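Side-chain contacts in 3-oxo-tetronate kinase (PDB 5DMH), which catalyses the ATP-dependent phosphorylation of 3-oxo-tetronate to 3-oxo-tetronate 4-phosphate: residues D77-A82 with R105-R110; I145-F150 with R155-G160; S186-L191 with V199-Y204; P282-P287 with P428-L433; L408-Q413 with P419-L424. One frame throughout, in Å; residues are numbered along the deposited sequence.

Contacts 1, 2 and 3 belong to the sugar-binding N-terminal domain; contact 5 lies in the nucleotide-binding C-terminal domain, and contact 4 joins strand 430-434 to the loop 282-287. Contacts 1, 2, 4 and 5 are largely buried, whereas contact 3 is only partly so. Contacts 2 and 3 are neighbours: G160 O is 2.9 Å from L187 N. Contacts 4 and 5 touch, because strands 418-423 and 430-434 are neighbours in the sheet. The chemistry follows the place. Contacts 1, 3 and 4 rest on van der Waals packing, with no hydrogen bond across them. Contact 2 adds one bridge of two backbone bonds, and contact 5 is a bonded hairpin.

Contact 1: D77-A82 with R105-R110; sequences DALVVA and RAQGCR
L79 meets the aliphatic stem of Q107, not its flat end. No face or edge of the Q107 amide takes part in the contact across to L79. CD1 of L79 lies 3.9 Å from both CB and CG of Q107, and the two side chains cross at about a right angle. The Q107 chain bends at chi2 (-44°), and its amide is carried beyond the leucine. There NE2 gives a hydrogen bond to O of W103, in the last turns of helix 90-106. The amide is therefore held by its own helix. The leucine reaches over because chi2 is extended (171°), which makes CD1 the outermost atom of the branch. The same methyl comes to 4.3 Å from SG of C109. CD1 of L79 thus faces both the stem of Q107 and, less closely, the sulfur of C109. No hydrogen bond crosses the contact. G108 makes the turn between the two partners. It has positive phi (108°) and forms a Schellman motif, with its N bonded to O of R105 at 2.8 Å. The chain then leaves the helix and brings C109 back toward the strand. L79 also packs on W103 and L104 of helix 90-106. Strand 78-82 thus lies between helix 90-106, on the L79 and V81 side, and helix 41-53, on the A78 and V80 side, with strand 58-62 beside it.

Contact 2: I145-F150 with R155-G160; sequences IACPAF and RTIFRG
The shortest polar bond here runs from N of F150 to O of R155, at 2.8 Å. The return bond, from N of R155 to O of F150, is 3.0 Å long and nearly straight at the hydrogen (170°). Together the two bonds make one antiparallel hydrogen-bonded pair. The side chains of this pair also touch: CD of R155 lies 3.9 Å from CB of F150. R155 bends at chi2, and its polar end goes elsewhere. NE bonds to OG of S118, and NH2 makes a weak bond to O of N153. Farther along, I157 supplies the apolar part. Its CD1 is tight against CD of P148, at 3.5 Å, and the two side chains cross at about a right angle. The same methyl is 4.0 Å from CB of A149 and 4.2 Å from SG of C147. One isoleucine tip thus packs against three consecutive residues as the chain leaves strand 144-147. L187 of helix 187-193 adds to this core by touching both P148 and I157. The arrangement is a single antiparallel bridge closing a four-residue loop, at the start of the small antiparallel sheet of strands 155-158, 161-164 and 167-168. It lies near the nucleotide site, with the R155 side chain about 9 Å from the bound ADP.

Contact 3: S186-L191 with V199-Y204; sequences SLVRVL and VGLLRY
V188 and V199 slide past each other in opposite directions where helix 187-193 packs on strand 199-202. This is alpha/beta packing in the sugar-binding domain, on a strand that lies outermost among its neighbours. The short axes approach to 8.1 Å and run roughly antiparallel, at 156°. Each valine offers its CG1 to the other, and these methyls are 4.1 Å apart. V199 has CG1 anti to its own nitrogen (chi1 174°), a torsion that puts CG1 toward V188 and CG2 toward L191. CG1 of V199 is also 3.8 Å from O of V188.

L191 stands at about a right angle to V199. Its branch carbon CG is 3.9 Å from CG2 of V199, and its CD2 comes up to CG1 of V199. V199 is therefore held between two helix residues one turn apart. L191 also packs on M228 and I230 of strand 228-231, which lies next to strand 199-202. L201 meets V188 at a right angle too, through CB, at 4.2 Å from CG2 of V188. This is a looser touch near the surface.

No hydrogen bond crosses the contact. Some polar groups have partners just outside: N of V199 bonds to OE1 of Q192, and R189 forms a salt bridge with D184. S186 takes the N-cap position of the helix. G200 takes part through its backbone carbonyl. O of G200 lies 3.6 Å from CG2 of V188, the closest approach between the two segments.

Contact 4: P282-P287 with P428-L433; sequences PAIDGP and PLALAL
Apolar packing carries this contact, and I284 provides all of it on the loop side. Its CD1 reaches over the ring of P428, 3.6 Å from CB, 3.8 Å from CG and 3.9 Å from CD. One methyl thus rests on three ring carbons, and the two side chains cross obliquely. The stem of I284 meets A430 instead, with CG1 3.9 Å from CB of A430 and CB of I284 at 4.0 Å. The bend at chi2 (-89°) explains the split: it turns CD1 aside to the proline while CG1 stays over the alanine. Both I284 and A430 also pack on V422 of strand 418-423, which continues the apolar patch.

A second kind of approach is methyl to carbonyl. CG2 of I284 lies 3.7 Å from O of P428. That oxygen has its polar partner elsewhere, because it accepts a hydrogen bond from NE of R386.

No hydrogen bond joins the two segments. The loop is tied to other parts: the backbone of I284 bonds to L451 and OD1 of D285 to N of G453, while O of G286 accepts from NH1 of R387 and P287 has backbone bonds to R386 and R387.

The contact itself is apolar. This is consistent with close fit placing the buried I284 side chain against P428 and A430, where strand 430-434 begins. The bonds to the C-terminal end and to R386 and R387 probably hold the loop in its path.

Contact 5: L408-Q413 with P419-L424; sequences LRIGAQ and PATVTL
R409 and V422 satisfy each other's backbone. N of R409 bonds to O of V422 at 2.8 Å, nearly straight (171°). N of V422 returns to O of R409 at 3.0 Å. O of R409 also receives a CA-H...O contact from CA of T421, at 3.2 Å. Past I410 the pattern changes. N of G411 bonds to O of A420 at 2.7 Å, while N of A420 bonds to O of A412 at 2.8 Å. Two residues thus face one, and the register shifts by one: a beta bulge.

The side-chain polar groups find partners outside the pair of strands. OG1 of T421 bonds to O of L431. OG1 of T423 is hydrogen-bonded to OD2 of D425 and to N of L429. Q413 is bound at both ends of its amide, OE1 to ND2 of N49 and NE2 to OE2 of E152.

Apolar contacts occur on both faces. CG2 of I410 is 3.9 Å from CB of P419, and CD1 of I410 lies beside the methyl of T421. On this same face L408 puts CD2 at 3.8 Å from CG2 of T423. On the other face CB of R409 is 3.9 Å from CG2 of V422.

This is a bulged antiparallel beta hairpin of the nucleotide-binding domain. Through backbone bonds of L408 to Q60 and the Q413 amide, it also meets the sugar-binding domain.

Contact 1: D77-A82 with R105-R110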
# COMPACT_ATOMS: atom_id res chain seq x y z
N ASP A 77 -9.92 -13.57 -10.31
CA ASP A 77 -11.05 -13.42 -9.39
C ASP A 77 -11.08 -12.01 -8.81
O ASP A 77 -12.15 -11.46 -8.51
CB ASP A 77 -10.95 -14.42 -8.24
CG ASP A 77 -10.84 -15.85 -8.73
OD1 ASP A 77 -11.64 -16.26 -9.60
OD2 ASP A 77 -9.97 -16.59 -8.22
N ALA A 78 -9.90 -11.41 -8.64
CA ALA A 78 -9.79 -10.08 -8.07
C ALA A 78 -8.82 -9.27 -8.87
O ALA A 78 -7.86 -9.81 -9.39
CB ALA A 78 -9.32 -10.13 -6.60
N LEU A 79 -9.09 -7.97 -8.98
CA LEU A 79 -8.22 -7.04 -9.69
C LEU A 79 -7.86 -5.94 -8.73
O LEU A 79 -8.75 -5.41 -8.04
CB LEU A 79 -8.98 -6.44 -10.88
CG LEU A 79 -9.42 -7.42 -11.98
CD1 LEU A 79 -10.33 -6.71 -12.97
CD2 LEU A 79 -8.22 -7.95 -12.70
N VAL A 80 -6.58 -5.61 -8.65
CA VAL A 80 -6.10 -4.53 -7.79
C VAL A 80 -5.41 -3.45 -8.62
O VAL A 80 -4.35 -3.68 -9.19
CB VAL A 80 -5.08 -5.02 -6.72
CG1 VAL A 80 -4.58 -3.82 -5.87
CG2 VAL A 80 -5.70 -6.07 -5.79
N VAL A 81 -6.05 -2.29 -8.70
CA VAL A 81 -5.48 -1.15 -9.40
C VAL A 81 -4.59 -0.31 -8.47
O VAL A 81 -5.05 0.28 -7.50
CB VAL A 81 -6.60 -0.26 -10.03
CG1 VAL A 81 -5.99 0.96 -10.73
CG2 VAL A 81 -7.47 -1.08 -10.98
N ALA A 82 -3.30 -0.26 -8.79
CA ALA A 82 -2.35 0.55 -8.06
C ALA A 82 -2.32 2.00 -8.56
O ALA A 82 -2.05 2.27 -9.74
CB ALA A 82 -0.97 -0.08 -8.20
N ARG A 105 -15.69 -1.80 -12.83
CA ARG A 105 -17.08 -2.16 -13.05
C ARG A 105 -17.25 -2.79 -14.43
O ARG A 105 -17.93 -3.80 -14.60
CB ARG A 105 -17.98 -0.93 -12.94
CG ARG A 105 -17.95 -0.20 -11.65
CD ARG A 105 -18.78 1.06 -11.70
NE ARG A 105 -20.12 0.78 -11.21
CZ ARG A 105 -20.96 1.69 -10.74
NH1 ARG A 105 -20.63 2.98 -10.66
NH2 ARG A 105 -22.13 1.28 -10.30
N ALA A 106 -16.60 -2.17 -15.41
CA ALA A 106 -16.66 -2.63 -16.79
C ALA A 106 -16.04 -4.01 -16.99
O ALA A 106 -16.40 -4.70 -17.94
CB ALA A 106 -15.97 -1.64 -17.67
N GLN A 107 -15.09 -4.40 -16.12
CA GLN A 107 -14.56 -5.76 -16.14
C GLN A 107 -15.52 -6.75 -15.47
O GLN A 107 -15.31 -7.95 -15.54
CB GLN A 107 -13.19 -5.85 -15.46
CG GLN A 107 -12.15 -4.81 -15.86
CD GLN A 107 -12.09 -4.55 -17.35
OE1 GLN A 107 -11.78 -5.46 -18.13
NE2 GLN A 107 -12.39 -3.32 -17.77
N GLY A 108 -16.56 -6.25 -14.79
CA GLY A 108 -17.58 -7.13 -14.24
C GLY A 108 -17.58 -7.27 -12.72
O GLY A 108 -18.35 -8.06 -12.14
N CYS A 109 -16.73 -6.52 -12.03
CA CYS A 109 -16.63 -6.64 -10.58
C CYS A 109 -17.95 -6.29 -9.88
O CYS A 109 -18.67 -5.40 -10.33
CB CYS A 109 -15.53 -5.74 -10.06
SG CYS A 109 -13.88 -6.17 -10.64
N ARG A 110 -18.21 -6.98 -8.77
CA ARG A 110 -19.46 -6.91 -8.00
C ARG A 110 -19.33 -6.14 -6.70
O ARG A 110 -20.33 -5.66 -6.16
CB ARG A 110 -19.89 -8.32 -7.60
CG ARG A 110 -20.64 -9.09 -8.65
CD ARG A 110 -20.62 -10.56 -8.33
NE ARG A 110 -21.03 -11.36 -9.48
CZ ARG A 110 -22.11 -12.13 -9.53
NH1 ARG A 110 -22.38 -12.80 -10.64
NH2 ARG A 110 -22.93 -12.24 -8.49

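Contact 2: I145-F150 with R155-G160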
# COMPACT_ATOMS: atom_id res chain seq x y z
N ILE A 145 -17.50 1.02 5.67
CA ILE A 145 -16.64 1.01 6.84
C ILE A 145 -15.25 1.47 6.42
O ILE A 145 -14.86 1.43 5.24
CB ILE A 145 -16.51 -0.37 7.51
CG1 ILE A 145 -15.97 -1.41 6.53
CG2 ILE A 145 -17.86 -0.79 8.13
CD1 ILE A 145 -15.53 -2.67 7.20
N ALA A 146 -14.49 1.89 7.43
CA ALA A 146 -13.12 2.31 7.29
C ALA A 146 -12.32 1.57 8.37
O ALA A 146 -12.44 1.87 9.56
CB ALA A 146 -13.01 3.81 7.48
N CYS A 147 -11.56 0.57 7.97
CA CYS A 147 -10.86 -0.28 8.92
C CYS A 147 -9.44 -0.56 8.50
O CYS A 147 -9.18 -1.54 7.79
CB CYS A 147 -11.58 -1.63 9.06
SG CYS A 147 -10.92 -2.62 10.43
N PRO A 148 -8.52 0.27 8.97
CA PRO A 148 -7.10 0.01 8.69
C PRO A 148 -6.42 -1.05 9.56
O PRO A 148 -5.21 -1.22 9.45
CB PRO A 148 -6.45 1.37 8.93
CG PRO A 148 -7.35 2.03 10.00
CD PRO A 148 -8.73 1.58 9.62
N ALA A 149 -7.17 -1.77 10.41
CA ALA A 149 -6.53 -2.74 11.31
C ALA A 149 -5.76 -3.85 10.56
O ALA A 149 -6.18 -4.32 9.47
CB ALA A 149 -7.56 -3.34 12.24
N PHE A 150 -4.67 -4.31 11.18
CA PHE A 150 -3.78 -5.27 10.56
C PHE A 150 -2.98 -5.95 11.69
O PHE A 150 -1.81 -5.65 11.88
CB PHE A 150 -2.85 -4.50 9.59
CG PHE A 150 -2.08 -5.38 8.61
CD1 PHE A 150 -2.06 -6.76 8.71
CD2 PHE A 150 -1.38 -4.78 7.57
CE1 PHE A 150 -1.36 -7.52 7.82
CE2 PHE A 150 -0.68 -5.54 6.67
CZ PHE A 150 -0.66 -6.92 6.78
N ARG A 155 -1.35 -3.58 14.03
CA ARG A 155 -2.33 -2.49 14.03
C ARG A 155 -3.67 -3.01 14.55
O ARG A 155 -4.24 -3.94 13.97
CB ARG A 155 -2.55 -1.89 12.64
CG ARG A 155 -1.38 -1.08 12.07
CD ARG A 155 -0.40 -1.92 11.25
NE ARG A 155 0.58 -1.05 10.62
CZ ARG A 155 1.76 -0.71 11.15
NH1 ARG A 155 2.56 0.12 10.50
NH2 ARG A 155 2.18 -1.21 12.30
N THR A 156 -4.13 -2.42 15.66
CA THR A 156 -5.48 -2.65 16.15
C THR A 156 -6.24 -1.35 16.41
O THR A 156 -5.64 -0.27 16.56
CB THR A 156 -5.50 -3.55 17.44
OG1 THR A 156 -4.75 -2.94 18.48
CG2 THR A 156 -4.95 -4.92 17.14
N ILE A 157 -7.58 -1.45 16.45
CA ILE A 157 -8.48 -0.31 16.61
C ILE A 157 -9.51 -0.60 17.71
O ILE A 157 -10.19 -1.61 17.68
CB ILE A 157 -9.25 0.04 15.31
CG1 ILE A 157 -8.29 0.27 14.14
CG2 ILE A 157 -10.05 1.31 15.51
CD1 ILE A 157 -8.99 0.30 12.82
N PHE A 158 -9.56 0.30 18.69
CA PHE A 158 -10.42 0.19 19.88
C PHE A 158 -11.06 1.54 20.14
O PHE A 158 -10.37 2.55 20.29
CB PHE A 158 -9.62 -0.27 21.11
CG PHE A 158 -10.45 -0.42 22.37
CD1 PHE A 158 -11.16 -1.58 22.60
CD2 PHE A 158 -10.52 0.60 23.30
CE1 PHE A 158 -11.90 -1.72 23.76
CE2 PHE A 158 -11.28 0.46 24.44
CZ PHE A 158 -11.95 -0.70 24.68
N ARG A 159 -12.39 1.58 20.21
CA ARG A 159 -13.14 2.83 20.36
C ARG A 159 -12.67 3.87 19.35
O ARG A 159 -12.60 5.06 19.64
CB ARG A 159 -13.11 3.34 21.79
CG ARG A 159 -13.83 2.38 22.75
CD ARG A 159 -13.88 2.88 24.20
NE ARG A 159 -14.67 1.94 25.00
CZ ARG A 159 -15.99 2.00 25.16
NH1 ARG A 159 -16.71 2.96 24.59
NH2 ARG A 159 -16.60 1.09 25.88
N GLY A 160 -12.35 3.38 18.16
CA GLY A 160 -12.00 4.20 17.02
C GLY A 160 -10.57 4.70 17.02
O GLY A 160 -10.17 5.39 16.08

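Contact 3: S186-L191 with V199-Y204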
# COMPACT_ATOMS: atom_id res chain seq x y z
N SER A 186 -7.28 9.24 17.18
CA SER A 186 -8.74 9.10 17.06
C SER A 186 -9.20 9.14 15.59
O SER A 186 -9.33 10.21 14.98
CB SER A 186 -9.45 10.16 17.89
OG SER A 186 -10.85 10.03 17.74
N LEU A 187 -9.39 7.98 15.01
CA LEU A 187 -9.68 7.88 13.59
C LEU A 187 -11.04 8.48 13.24
O LEU A 187 -11.24 8.92 12.12
CB LEU A 187 -9.64 6.42 13.14
CG LEU A 187 -8.33 5.66 13.28
CD1 LEU A 187 -8.42 4.27 12.63
CD2 LEU A 187 -7.19 6.46 12.68
N VAL A 188 -11.98 8.49 14.18
CA VAL A 188 -13.28 9.10 13.91
C VAL A 188 -13.10 10.59 13.67
O VAL A 188 -13.57 11.14 12.67
CB VAL A 188 -14.32 8.82 15.03
CG1 VAL A 188 -15.57 9.65 14.81
CG2 VAL A 188 -14.64 7.36 15.08
N ARG A 189 -12.33 11.22 14.56
CA ARG A 189 -12.04 12.66 14.45
C ARG A 189 -11.18 12.96 13.21
O ARG A 189 -11.47 13.88 12.45
CB ARG A 189 -11.34 13.11 15.74
CG ARG A 189 -11.02 14.58 15.88
CD ARG A 189 -10.73 14.90 17.35
NE ARG A 189 -9.60 14.12 17.87
CZ ARG A 189 -9.36 13.87 19.16
NH1 ARG A 189 -10.17 14.34 20.11
NH2 ARG A 189 -8.30 13.16 19.52
N VAL A 190 -10.15 12.16 12.98
CA VAL A 190 -9.27 12.34 11.83
C VAL A 190 -10.06 12.22 10.52
O VAL A 190 -9.96 13.07 9.65
CB VAL A 190 -8.11 11.31 11.85
CG1 VAL A 190 -7.31 11.31 10.54
CG2 VAL A 190 -7.18 11.58 13.04
N LEU A 191 -10.86 11.17 10.38
CA LEU A 191 -11.60 10.96 9.15
C LEU A 191 -12.67 12.04 8.97
O LEU A 191 -12.89 12.53 7.84
CB LEU A 191 -12.24 9.56 9.14
CG LEU A 191 -12.99 9.14 7.86
CD1 LEU A 191 -12.15 9.38 6.59
CD2 LEU A 191 -13.39 7.68 7.97
N VAL A 199 -19.32 10.89 9.90
CA VAL A 199 -18.46 9.74 10.24
C VAL A 199 -18.82 9.21 11.61
O VAL A 199 -19.00 9.98 12.53
CB VAL A 199 -16.95 10.13 10.26
CG1 VAL A 199 -16.11 8.99 10.75
CG2 VAL A 199 -16.52 10.55 8.88
N GLY A 200 -18.99 7.90 11.73
CA GLY A 200 -19.33 7.30 13.01
C GLY A 200 -18.38 6.16 13.38
O GLY A 200 -17.24 6.07 12.87
N LEU A 201 -18.86 5.29 14.26
CA LEU A 201 -18.06 4.21 14.81
C LEU A 201 -18.85 2.93 14.91
O LEU A 201 -19.94 2.90 15.48
CB LEU A 201 -17.56 4.58 16.20
CG LEU A 201 -16.73 3.52 16.96
CD1 LEU A 201 -15.41 3.21 16.28
CD2 LEU A 201 -16.48 3.99 18.40
N LEU A 202 -18.28 1.86 14.36
CA LEU A 202 -18.77 0.51 14.58
C LEU A 202 -17.88 -0.09 15.67
O LEU A 202 -16.78 -0.53 15.40
CB LEU A 202 -18.71 -0.27 13.26
CG LEU A 202 -19.02 -1.74 13.23
CD1 LEU A 202 -20.42 -1.98 13.80
CD2 LEU A 202 -18.93 -2.30 11.81
N ARG A 203 -18.36 -0.08 16.91
CA ARG A 203 -17.51 -0.28 18.08
C ARG A 203 -17.21 -1.76 18.35
O ARG A 203 -17.97 -2.65 17.96
CB ARG A 203 -18.17 0.39 19.30
CG ARG A 203 -17.28 0.57 20.52
CD ARG A 203 -18.02 1.25 21.67
NE ARG A 203 -18.33 2.63 21.38
CZ ARG A 203 -19.52 3.10 20.98
NH1 ARG A 203 -19.65 4.40 20.72
NH2 ARG A 203 -20.58 2.31 20.86
N TYR A 204 -16.10 -2.01 19.04
CA TYR A 204 -15.61 -3.36 19.29
C TYR A 204 -16.61 -4.29 19.95
O TYR A 204 -16.54 -5.51 19.77
CB TYR A 204 -14.36 -3.29 20.19
CG TYR A 204 -14.68 -2.89 21.60
CD1 TYR A 204 -14.83 -1.57 21.96
CD2 TYR A 204 -14.88 -3.86 22.57
CE1 TYR A 204 -15.16 -1.22 23.24
CE2 TYR A 204 -15.19 -3.53 23.86
CZ TYR A 204 -15.33 -2.19 24.20
OH TYR A 204 -15.65 -1.82 25.49

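Contact 4: P282-P287 with P428-L433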
# COMPACT_ATOMS: atom_id res chain seq x y z
N PRO A 282 8.30 -18.00 -10.52
CA PRO A 282 9.68 -18.46 -10.70
C PRO A 282 10.69 -17.45 -10.19
O PRO A 282 10.44 -16.24 -10.21
CB PRO A 282 9.80 -18.60 -12.22
CG PRO A 282 8.90 -17.53 -12.75
CD PRO A 282 7.73 -17.49 -11.78
N ALA A 283 11.83 -17.97 -9.72
CA ALA A 283 12.95 -17.14 -9.33
C ALA A 283 13.47 -16.45 -10.59
O ALA A 283 13.48 -17.04 -11.66
CB ALA A 283 14.04 -18.01 -8.70
N ILE A 284 13.90 -15.21 -10.44
CA ILE A 284 14.47 -14.45 -11.54
C ILE A 284 15.91 -14.14 -11.17
O ILE A 284 16.17 -13.39 -10.23
CB ILE A 284 13.71 -13.12 -11.76
CG1 ILE A 284 12.22 -13.36 -12.01
CG2 ILE A 284 14.34 -12.32 -12.88
CD1 ILE A 284 11.86 -13.57 -13.42
N ASP A 285 16.84 -14.70 -11.91
CA ASP A 285 18.25 -14.47 -11.62
C ASP A 285 18.78 -13.26 -12.39
O ASP A 285 18.29 -12.92 -13.47
CB ASP A 285 19.05 -15.73 -11.94
CG ASP A 285 18.46 -16.96 -11.28
OD1 ASP A 285 17.97 -16.84 -10.14
OD2 ASP A 285 18.46 -18.04 -11.90
N GLY A 286 19.76 -12.61 -11.81
CA GLY A 286 20.39 -11.47 -12.45
C GLY A 286 20.67 -10.39 -11.43
O GLY A 286 20.44 -10.57 -10.23
N PRO A 287 21.21 -9.27 -11.90
CA PRO A 287 21.57 -8.17 -11.01
C PRO A 287 20.39 -7.61 -10.24
O PRO A 287 19.27 -7.52 -10.74
CB PRO A 287 22.16 -7.13 -11.97
CG PRO A 287 22.64 -7.91 -13.13
CD PRO A 287 21.71 -9.08 -13.27
N PRO A 428 10.92 -11.45 -17.25
CA PRO A 428 10.27 -10.62 -16.23
C PRO A 428 11.26 -9.86 -15.34
O PRO A 428 12.44 -10.20 -15.29
CB PRO A 428 9.50 -11.64 -15.37
CG PRO A 428 9.41 -12.88 -16.20
CD PRO A 428 10.65 -12.89 -17.07
N LEU A 429 10.75 -8.84 -14.67
CA LEU A 429 11.43 -8.23 -13.53
C LEU A 429 10.82 -8.81 -12.27
O LEU A 429 9.65 -9.16 -12.26
CB LEU A 429 11.26 -6.71 -13.53
CG LEU A 429 11.64 -6.01 -14.83
CD1 LEU A 429 11.35 -4.52 -14.73
CD2 LEU A 429 13.13 -6.27 -15.16
N ALA A 430 11.61 -8.92 -11.22
CA ALA A 430 11.10 -9.34 -9.93
C ALA A 430 11.20 -8.15 -8.99
O ALA A 430 12.26 -7.52 -8.87
CB ALA A 430 11.89 -10.52 -9.40
N LEU A 431 10.08 -7.84 -8.35
CA LEU A 431 9.97 -6.68 -7.49
C LEU A 431 9.47 -7.03 -6.10
O LEU A 431 8.57 -7.86 -5.95
CB LEU A 431 8.93 -5.71 -8.06
CG LEU A 431 9.13 -5.18 -9.49
CD1 LEU A 431 7.92 -4.35 -9.84
CD2 LEU A 431 10.33 -4.34 -9.53
N ALA A 432 10.01 -6.34 -5.10
CA ALA A 432 9.46 -6.40 -3.75
C ALA A 432 9.24 -4.96 -3.35
O ALA A 432 10.19 -4.18 -3.29
CB ALA A 432 10.42 -7.11 -2.78
N LEU A 433 7.98 -4.60 -3.17
CA LEU A 433 7.58 -3.24 -2.89
C LEU A 433 7.16 -3.19 -1.42
O LEU A 433 6.05 -3.57 -1.06
CB LEU A 433 6.41 -2.83 -3.79
CG LEU A 433 6.70 -2.99 -5.29
CD1 LEU A 433 5.54 -2.49 -6.15
CD2 LEU A 433 8.02 -2.32 -5.70

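Contact 5: L408-Q413 with P419-L424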
# COMPACT_ATOMS: atom_id res chain seq x y z
N LEU A 408 1.55 -6.75 -12.38
CA LEU A 408 2.37 -7.63 -11.56
C LEU A 408 1.58 -8.89 -11.23
O LEU A 408 0.35 -8.85 -11.00
CB LEU A 408 2.77 -6.94 -10.25
CG LEU A 408 3.73 -5.75 -10.37
CD1 LEU A 408 3.92 -5.07 -9.04
CD2 LEU A 408 5.04 -6.23 -10.95
N ARG A 409 2.31 -10.01 -11.21
CA ARG A 409 1.83 -11.28 -10.69
C ARG A 409 2.34 -11.42 -9.25
O ARG A 409 3.48 -11.12 -8.96
CB ARG A 409 2.36 -12.44 -11.53
CG ARG A 409 1.89 -13.78 -11.01
CD ARG A 409 1.65 -14.77 -12.12
NE ARG A 409 2.89 -15.36 -12.60
CZ ARG A 409 3.30 -16.60 -12.33
NH1 ARG A 409 2.58 -17.41 -11.56
NH2 ARG A 409 4.45 -17.03 -12.83
N ILE A 410 1.48 -11.89 -8.36
CA ILE A 410 1.80 -11.96 -6.93
C ILE A 410 2.38 -13.32 -6.56
O ILE A 410 1.76 -14.36 -6.80
CB ILE A 410 0.52 -11.68 -6.10
CG1 ILE A 410 -0.19 -10.43 -6.65
CG2 ILE A 410 0.85 -11.51 -4.63
CD1 ILE A 410 0.66 -9.14 -6.67
N GLY A 411 3.57 -13.32 -5.99
CA GLY A 411 4.20 -14.55 -5.55
C GLY A 411 4.04 -14.71 -4.05
O GLY A 411 3.04 -14.26 -3.48
N ALA A 412 5.05 -15.30 -3.42
CA ALA A 412 4.97 -15.67 -2.02
C ALA A 412 5.27 -14.52 -1.09
O ALA A 412 6.04 -13.62 -1.42
CB ALA A 412 5.91 -16.84 -1.72
N GLN A 413 4.66 -14.56 0.10
CA GLN A 413 4.90 -13.54 1.11
C GLN A 413 6.35 -13.62 1.58
O GLN A 413 6.84 -14.69 1.92
CB GLN A 413 3.96 -13.75 2.31
CG GLN A 413 4.15 -12.73 3.43
CD GLN A 413 3.02 -12.75 4.43
OE1 GLN A 413 1.84 -12.60 4.08
NE2 GLN A 413 3.36 -12.97 5.70
N PRO A 419 4.63 -9.17 -0.42
CA PRO A 419 4.89 -10.32 -1.28
C PRO A 419 6.01 -10.09 -2.28
O PRO A 419 6.29 -8.93 -2.60
CB PRO A 419 3.60 -10.45 -2.06
CG PRO A 419 3.15 -9.01 -2.21
CD PRO A 419 3.51 -8.35 -0.92
N ALA A 420 6.67 -11.16 -2.71
CA ALA A 420 7.47 -11.14 -3.95
C ALA A 420 6.49 -10.98 -5.11
O ALA A 420 5.36 -11.47 -5.03
CB ALA A 420 8.27 -12.43 -4.11
N THR A 421 6.91 -10.31 -6.18
CA THR A 421 6.07 -10.12 -7.37
C THR A 421 6.95 -10.24 -8.61
O THR A 421 8.17 -10.10 -8.53
CB THR A 421 5.38 -8.72 -7.40
OG1 THR A 421 6.34 -7.68 -7.64
CG2 THR A 421 4.65 -8.40 -6.09
N VAL A 422 6.33 -10.53 -9.75
CA VAL A 422 7.05 -10.48 -11.00
C VAL A 422 6.20 -9.78 -12.06
O VAL A 422 4.97 -9.79 -11.98
CB VAL A 422 7.47 -11.88 -11.46
CG1 VAL A 422 8.47 -12.46 -10.47
CG2 VAL A 422 6.26 -12.79 -11.63
N THR A 423 6.86 -9.15 -13.03
CA THR A 423 6.13 -8.55 -14.15
C THR A 423 5.79 -9.65 -15.14
O THR A 423 6.21 -10.80 -14.96
CB THR A 423 6.96 -7.47 -14.89
OG1 THR A 423 8.07 -8.08 -15.56
CG2 THR A 423 7.45 -6.43 -13.94
N LEU A 424 5.04 -9.32 -16.19
CA LEU A 424 4.65 -10.32 -17.19
C LEU A 424 5.45 -10.29 -18.52
O LEU A 424 5.05 -10.91 -19.50
CB LEU A 424 3.13 -10.20 -17.46
CG LEU A 424 2.23 -10.44 -16.25
CD1 LEU A 424 0.77 -10.48 -16.67
CD2 LEU A 424 2.59 -11.74 -15.53